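Local coordinates for protein Cbm77-rfpl (Ruminococcus flavefaciens, PDB 5FU5) that probably binds pectic homogalacturonan of plant cell walls, as a non-catalytic carbohydrate-binding module of the cellulosome system, at residues I54-P59 with M111-L116; G6-D11 with S19-I24. All blocks are in the same frame, centred on the assembly; numbering follows the deposited sequence.

Interaction 1 (I54-P59 with M111-L116)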
# COMPACT_ATOMS: atom_id res chain seq x y z
N ILE A 54 1.06 3.58 -7.72
CA ILE A 54 -0.30 3.58 -7.14
C ILE A 54 -0.62 5.03 -6.79
O ILE A 54 0.12 5.65 -5.98
CB ILE A 54 -0.39 2.71 -5.89
CG1 ILE A 54 0.03 1.28 -6.18
CG2 ILE A 54 -1.79 2.77 -5.33
CD1 ILE A 54 0.56 0.59 -4.96
N SER A 55 -1.68 5.56 -7.40
CA SER A 55 -2.16 6.89 -7.10
C SER A 55 -3.51 6.86 -6.42
O SER A 55 -4.31 5.96 -6.65
CB SER A 55 -2.25 7.67 -8.39
OG SER A 55 -0.98 7.66 -9.02
N PHE A 56 -3.76 7.86 -5.60
CA PHE A 56 -5.04 8.06 -4.93
C PHE A 56 -5.12 9.49 -4.43
O PHE A 56 -4.08 10.15 -4.27
CB PHE A 56 -5.27 7.09 -3.79
CG PHE A 56 -4.31 7.23 -2.63
CD1 PHE A 56 -3.05 6.66 -2.70
CD2 PHE A 56 -4.66 7.92 -1.48
CE1 PHE A 56 -2.18 6.73 -1.62
CE2 PHE A 56 -3.77 8.02 -0.41
CZ PHE A 56 -2.54 7.45 -0.49
N THR A 57 -6.34 9.92 -4.16
CA THR A 57 -6.62 11.21 -3.56
C THR A 57 -7.18 10.98 -2.16
O THR A 57 -8.24 10.37 -1.98
CB THR A 57 -7.55 12.07 -4.43
OG1 THR A 57 -6.97 12.29 -5.71
CG2 THR A 57 -7.79 13.46 -3.76
N ALA A 58 -6.40 11.38 -1.15
CA ALA A 58 -6.84 11.34 0.23
C ALA A 58 -7.94 12.36 0.40
O ALA A 58 -7.71 13.54 0.16
CB ALA A 58 -5.69 11.64 1.20
N PRO A 59 -9.13 11.93 0.87
CA PRO A 59 -10.21 12.91 1.05
C PRO A 59 -10.08 13.80 2.30
O PRO A 59 -10.74 14.85 2.40
CB PRO A 59 -11.44 12.03 1.17
CG PRO A 59 -10.97 10.73 1.64
CD PRO A 59 -9.59 10.56 1.13
N MET A 111 -3.02 -2.80 1.29
CA MET A 111 -2.90 -1.41 1.67
C MET A 111 -4.20 -0.83 2.16
O MET A 111 -5.30 -1.32 1.83
CB MET A 111 -2.28 -0.59 0.55
CG MET A 111 -3.06 -0.48 -0.72
SD MET A 111 -2.22 0.47 -2.02
CE MET A 111 -3.40 -0.05 -3.23
N GLU A 112 -4.06 0.15 3.06
CA GLU A 112 -5.18 0.84 3.66
C GLU A 112 -4.88 2.31 3.81
O GLU A 112 -3.76 2.66 4.14
CB GLU A 112 -5.52 0.25 5.04
CG GLU A 112 -6.29 1.25 5.87
CD GLU A 112 -6.96 0.68 7.07
OE1 GLU A 112 -6.54 -0.40 7.56
OE2 GLU A 112 -7.91 1.36 7.50
N TYR A 113 -5.87 3.15 3.57
CA TYR A 113 -5.79 4.56 3.88
C TYR A 113 -6.91 4.86 4.86
O TYR A 113 -8.08 4.69 4.51
CB TYR A 113 -5.88 5.47 2.63
CG TYR A 113 -5.66 6.89 3.02
CD1 TYR A 113 -4.39 7.31 3.46
CD2 TYR A 113 -6.70 7.81 3.11
CE1 TYR A 113 -4.17 8.59 3.90
CE2 TYR A 113 -6.49 9.11 3.58
CZ TYR A 113 -5.18 9.49 3.94
OH TYR A 113 -4.93 10.76 4.41
N ALA A 114 -6.54 5.30 6.06
CA ALA A 114 -7.49 5.66 7.14
C ALA A 114 -7.59 7.16 7.16
O ALA A 114 -6.66 7.82 7.59
CB ALA A 114 -7.01 5.13 8.47
N ALA A 115 -8.73 7.68 6.73
CA ALA A 115 -8.98 9.10 6.59
C ALA A 115 -9.70 9.61 7.81
O ALA A 115 -10.72 9.04 8.21
CB ALA A 115 -9.80 9.37 5.35
N LEU A 116 -9.21 10.69 8.40
CA LEU A 116 -9.84 11.30 9.58
C LEU A 116 -11.11 12.05 9.26
O LEU A 116 -11.28 12.58 8.18
CB LEU A 116 -8.83 12.31 10.19
CG LEU A 116 -7.55 11.72 10.78
CD1 LEU A 116 -6.54 12.83 11.17
CD2 LEU A 116 -7.84 10.87 11.98
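The Y113 ring receives F56 CE2 over one face, 3.9 Å above its plane and displaced toward the rim, near CD1. The planes meet obliquely at 47°, with ring centroids 5.5 Å apart. Farther out along Y113, A58 CB approaches obliquely, 3.4 Å from the OH, and P59 CD lies near CE2. With chi1 at -175° the Y113 ring swings away from its own backbone N and reaches across to F56 and A58, which sets the hydroxyl beside S60, whose carbonyl O it hydrogen-bonds. At one end P59 CG touches A115 CB at 4.1 Å. At the other, I54 and M111 reach tip to tip, with I54 CG2 3.9 Å from M111 CE in one of the two deposited methionine conformers. L64 adds to the packing of both F56 and Y113, while Y22 meets F56 edge-to-face. No hydrogen bond crosses between the segments, whose strand axes come within 9.4 Å and run in the same sense, 17° apart. The two strands therefore face each other across the interior of a curled β-sandwich, held by apolar and aromatic side chains, and the buried phenol pays for its polarity through S60.

Interaction 2 (G6-D11 with S19-I24)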
# COMPACT_ATOMS: atom_id res chain seq x y z
N GLY A 6 -13.18 7.07 7.21
CA GLY A 6 -13.18 6.15 6.09
C GLY A 6 -11.92 5.35 6.08
O GLY A 6 -10.84 5.93 6.28
N ASN A 7 -12.03 4.04 5.81
CA ASN A 7 -10.88 3.16 5.66
C ASN A 7 -11.00 2.61 4.24
O ASN A 7 -11.96 1.83 3.96
CB ASN A 7 -10.93 2.05 6.67
CG ASN A 7 -10.81 2.55 8.06
OD1 ASN A 7 -9.70 2.90 8.49
ND2 ASN A 7 -11.94 2.70 8.75
N TYR A 8 -10.08 2.99 3.36
CA TYR A 8 -10.08 2.61 1.95
C TYR A 8 -9.03 1.53 1.79
O TYR A 8 -7.82 1.80 1.93
CB TYR A 8 -9.81 3.81 1.06
CG TYR A 8 -10.77 4.95 1.33
CD1 TYR A 8 -10.54 5.90 2.35
CD2 TYR A 8 -11.96 5.06 0.60
CE1 TYR A 8 -11.44 6.94 2.58
CE2 TYR A 8 -12.86 6.10 0.83
CZ TYR A 8 -12.59 7.04 1.82
OH TYR A 8 -13.46 8.08 2.10
N VAL A 9 -9.48 0.31 1.51
CA VAL A 9 -8.69 -0.89 1.60
C VAL A 9 -8.49 -1.50 0.23
O VAL A 9 -9.44 -1.49 -0.59
CB VAL A 9 -9.39 -1.89 2.52
CG1 VAL A 9 -8.63 -3.20 2.61
CG2 VAL A 9 -9.58 -1.27 3.90
N HIS A 10 -7.32 -2.08 -0.02
CA HIS A 10 -7.09 -2.87 -1.21
C HIS A 10 -6.31 -4.11 -0.87
O HIS A 10 -5.17 -4.03 -0.40
CB HIS A 10 -6.37 -2.11 -2.30
CG HIS A 10 -6.33 -2.87 -3.58
ND1 HIS A 10 -7.46 -3.07 -4.36
CD2 HIS A 10 -5.35 -3.59 -4.15
CE1 HIS A 10 -7.15 -3.87 -5.36
NE2 HIS A 10 -5.88 -4.21 -5.26
N ASP A 11 -6.94 -5.28 -1.17
CA ASP A 11 -6.36 -6.58 -0.96
C ASP A 11 -5.97 -7.10 -2.34
O ASP A 11 -6.85 -7.33 -3.23
CB ASP A 11 -7.44 -7.46 -0.27
CG ASP A 11 -7.06 -8.89 -0.10
OD1 ASP A 11 -6.16 -9.40 -0.77
OD2 ASP A 11 -7.77 -9.57 0.72
N SER A 19 -9.59 -1.33 -8.46
CA SER A 19 -9.98 -0.42 -7.37
C SER A 19 -10.57 0.85 -7.93
O SER A 19 -10.09 1.33 -8.94
CB SER A 19 -8.77 -0.08 -6.52
OG SER A 19 -9.11 0.77 -5.45
N SER A 20 -11.61 1.40 -7.26
CA SER A 20 -12.10 2.74 -7.62
C SER A 20 -11.28 3.83 -6.93
O SER A 20 -11.09 4.88 -7.49
CB SER A 20 -13.60 2.92 -7.32
OG SER A 20 -13.89 2.47 -6.02
N PHE A 21 -10.78 3.56 -5.72
CA PHE A 21 -10.07 4.54 -4.93
C PHE A 21 -8.58 4.65 -5.37
O PHE A 21 -8.05 5.76 -5.52
CB PHE A 21 -10.15 4.20 -3.44
CG PHE A 21 -9.51 5.21 -2.53
CD1 PHE A 21 -10.24 6.31 -2.11
CD2 PHE A 21 -8.23 5.02 -2.05
CE1 PHE A 21 -9.70 7.23 -1.25
CE2 PHE A 21 -7.66 5.95 -1.18
CZ PHE A 21 -8.40 7.05 -0.79
N TYR A 22 -7.93 3.50 -5.54
CA TYR A 22 -6.55 3.45 -5.98
C TYR A 22 -6.47 3.24 -7.47
O TYR A 22 -7.18 2.43 -8.03
CB TYR A 22 -5.80 2.36 -5.27
CG TYR A 22 -5.80 2.44 -3.75
CD1 TYR A 22 -4.89 3.26 -3.07
CD2 TYR A 22 -6.72 1.72 -2.95
CE1 TYR A 22 -4.88 3.34 -1.69
CE2 TYR A 22 -6.71 1.81 -1.58
CZ TYR A 22 -5.78 2.62 -0.94
OH TYR A 22 -5.73 2.71 0.43
N THR A 23 -5.60 3.98 -8.12
CA THR A 23 -5.26 3.75 -9.53
C THR A 23 -3.93 3.02 -9.55
O THR A 23 -2.89 3.61 -9.23
CB THR A 23 -5.23 5.04 -10.32
OG1 THR A 23 -6.53 5.66 -10.26
CG2 THR A 23 -4.85 4.78 -11.74
N ILE A 24 -3.97 1.73 -9.87
CA ILE A 24 -2.82 0.83 -9.75
C ILE A 24 -2.28 0.51 -11.11
O ILE A 24 -2.98 -0.06 -11.96
CB ILE A 24 -3.26 -0.49 -9.00
CG1 ILE A 24 -3.81 -0.14 -7.61
CG2 ILE A 24 -2.08 -1.44 -8.87
CD1 ILE A 24 -4.64 -1.23 -6.97
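The Y22 hydroxyl crosses to strand 6-11 and donates a hydrogen bond to the main-chain carbonyl of Y8, with OH 2.7 Å from O. It does so from above the carbonyl plane, 41° out of it, and Y8 O lies at the edge of the phenol ring. Y8 is also backbone-bonded to Y113 of the adjacent strand, so the tyrosine grips a residue already fixed in the sheet. Next to this bond, the rings of Y8 and F21 form an offset stack with centroids 4.2 Å apart and planes at 10°. The displacement brings Y8 CB over the centre of the F21 face, 3.7 Å from the ring centroid, as a CH-pi contact. F21 CG lies anti to the backbone N (chi1 -177°), which turns the ring out of the loop to lie against Y8; CD2 at its rim meanwhile sits over the centre of the Y22 face. A serine at F21 would probably leave the Y8 ring and CB without their aromatic partner and the Y22 ring less firmly placed. The loop is shaped by an ST motif: S19 OG accepts a nearly straight bond from Y22 N at 3.0 Å and a weak one from F21 N. Farther along the strand, I24 CD1 lies over one face of the H10 imidazole, offset toward the rim, a CH-pi contact 3.8 Å from the ring centroid, and S19 CB comes within 3.9 Å of H10 ND1. H10 NE2 bonds to G16 O, tying the ring to the turn that links the segments. The contact thus joins a ring stack and apolar packing to a single phenol bond that ties the loop to the strand, and the G16 bond suggests that the imidazole carries its proton on NE2.

In the fold
Interactions 1 and 2 have centres about 7 Å apart and share both layers of the curled antiparallel sheet. In one layer strand 23-29 runs beside 53-58, where T23 N lies 2.8 Å from S55 O, probably hydrogen-bonded; in the other, strand 4-11 runs beside 107-116, with A115 N 2.8 Å from G6 O in the same way. Y22 joins the two contacts: its ring packs on I54, M111 and Y113, and its OH approaches Y113 N to 3.2 Å. P59 extends interaction 1 outward, touching both Y8 and F21. Along the chain, interaction 2 closes before interaction 1 opens; its two segments, joined through helix 12-15, each pair with one strand of interaction 1.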